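Local atomic coordinates of putative C39-like peptidase (Bacillus anthracis, PDB entry 3ERV), a protein that is of unknown function but is probably a membrane-associated cysteine peptidase of the C39-like family in the papain-like clan. Residues 105-108 / 109-113. Residues are numbered along the deposited sequence; the frame is centred on the assembly and turned at random.
Sequences YGVY and HGPLF
Val-107 packs alongside Pro-111, the two side chains running antiparallel, where the loop after strand 93-94 turns into helix 109-119. With CG2 of Val-107 anti to the backbone N, this methyl lies 3.5 Å from CB of Pro-111, while CG1 faces CD1 of Leu-112 more loosely at 4.4 Å. Tyr-108 is the N-cap residue, and its carbonyl O opens the helical bonding pattern, accepting a weak hydrogen bond from N of Leu-112 (3.3 Å, N-H...O angle 153°); the same O also lies 3.4 Å from CD of Pro-111. The Tyr-108 side chain runs away from the helix, with CG anti to the carbonyl carbon that leads into it (chi1 -79°), and its OH meets OH of Tyr-105 at 2.7 Å in a hydrogen bond. CZ of Tyr-108 lies at the edge of the Tyr-105 ring, in its plane. The His-109 imidazole diverges from the Tyr-108 ring, and its ND1 is hydrogen-bonded to Asp-126 OD2. The weak first helical bond is thus supplemented by Gln-219, whose OE1 accepts from N of His-109, while the Tyr-108 hydroxyl and His-109 ND1 join the helix start to Ser-172 on strand 169-173 and Asp-126 on strand 124-126.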
loop_
_atom_site.group_PDB
_atom_site.type_symbol
_atom_site.label_atom_id
_atom_site.label_comp_id
_atom_site.label_asym_id
_atom_site.label_seq_id
_atom_site.Cartn_x
_atom_site.Cartn_y
_atom_site.Cartn_z
ATOM N N TYR A 105 0.902 0.396 -13.708
ATOM C CA TYR A 105 1.709 -0.241 -12.717
ATOM C C TYR A 105 1.085 -0.092 -11.303
ATOM O O TYR A 105 0.384 -0.995 -10.826
ATOM C CB TYR A 105 3.144 0.332 -12.800
ATOM C CG TYR A 105 4.051 -0.180 -11.690
ATOM C CD1 TYR A 105 4.304 -1.554 -11.554
ATOM C CD2 TYR A 105 4.662 0.696 -10.790
ATOM C CE1 TYR A 105 5.126 -2.041 -10.543
ATOM C CE2 TYR A 105 5.481 0.217 -9.763
ATOM C CZ TYR A 105 5.716 -1.179 -9.676
ATOM O OH TYR A 105 6.535 -1.720 -8.715
ATOM N N GLY A 106 1.280 1.071 -10.668
ATOM C CA GLY A 106 0.818 1.271 -9.279
ATOM C C GLY A 106 1.323 2.633 -8.864
ATOM O O GLY A 106 1.718 3.450 -9.715
ATOM N N VAL A 107 1.346 2.875 -7.563
ATOM C CA VAL A 107 1.710 4.181 -7.045
ATOM C C VAL A 107 2.455 3.915 -5.749
ATOM O O VAL A 107 2.156 2.952 -5.043
ATOM C CB VAL A 107 0.456 5.084 -6.807
ATOM C CG1 VAL A 107 -0.461 4.430 -5.767
ATOM C CG2 VAL A 107 0.881 6.469 -6.324
ATOM N N TYR A 108 3.446 4.741 -5.443
ATOM C CA TYR A 108 4.255 4.520 -4.258
ATOM C C TYR A 108 3.790 5.437 -3.113
ATOM O O TYR A 108 2.774 6.112 -3.208
ATOM C CB TYR A 108 5.747 4.672 -4.589
ATOM C CG TYR A 108 6.361 3.449 -5.272
ATOM C CD1 TYR A 108 5.597 2.289 -5.470
ATOM C CD2 TYR A 108 7.725 3.428 -5.683
ATOM C CE1 TYR A 108 6.130 1.156 -6.070
ATOM C CE2 TYR A 108 8.281 2.277 -6.287
ATOM C CZ TYR A 108 7.462 1.133 -6.470
ATOM O OH TYR A 108 7.938 -0.046 -7.065
ATOM N N HIS A 109 4.541 5.452 -2.021
ATOM C CA HIS A 109 4.090 6.075 -0.809
ATOM C C HIS A 109 3.851 7.612 -0.904
ATOM O O HIS A 109 2.949 8.131 -0.262
ATOM C CB HIS A 109 5.068 5.741 0.331
ATOM C CG HIS A 109 6.369 6.477 0.234
ATOM N ND1 HIS A 109 6.595 7.672 0.890
ATOM C CD2 HIS A 109 7.497 6.213 -0.469
ATOM C CE1 HIS A 109 7.816 8.108 0.603
ATOM N NE2 HIS A 109 8.384 7.237 -0.216
ATOM N N GLY A 110 4.642 8.345 -1.686
ATOM C CA GLY A 110 4.492 9.826 -1.687
ATOM C C GLY A 110 3.086 10.306 -2.074
ATOM O O GLY A 110 2.350 10.955 -1.281
ATOM N N PRO A 111 2.688 10.012 -3.306
ATOM C CA PRO A 111 1.379 10.390 -3.860
ATOM C C PRO A 111 0.283 9.724 -3.030
ATOM O O PRO A 111 -0.766 10.299 -2.769
ATOM C CB PRO A 111 1.420 9.780 -5.291
ATOM C CG PRO A 111 2.945 9.597 -5.587
ATOM C CD PRO A 111 3.503 9.221 -4.240
ATOM N N LEU A 112 0.537 8.498 -2.596
ATOM C CA LEU A 112 -0.463 7.835 -1.813
ATOM C C LEU A 112 -0.676 8.584 -0.480
ATOM O O LEU A 112 -1.819 8.729 -0.030
ATOM C CB LEU A 112 -0.096 6.369 -1.604
ATOM C CG LEU A 112 -1.218 5.438 -1.137
ATOM C CD1 LEU A 112 -2.500 5.502 -2.013
ATOM C CD2 LEU A 112 -0.658 3.974 -1.055
ATOM N N PHE A 113 0.421 9.034 0.141
ATOM C CA PHE A 113 0.361 9.879 1.340
ATOM C C PHE A 113 -0.375 11.217 1.107
ATOM O O PHE A 113 -1.185 11.656 1.932
ATOM C CB PHE A 113 1.771 10.153 1.876
ATOM C CG PHE A 113 1.799 11.066 3.094
ATOM C CD1 PHE A 113 1.208 10.670 4.300
ATOM C CD2 PHE A 113 2.395 12.319 3.027
ATOM C CE1 PHE A 113 1.241 11.469 5.424
ATOM C CE2 PHE A 113 2.418 13.155 4.163
ATOM C CZ PHE A 113 1.830 12.716 5.366
#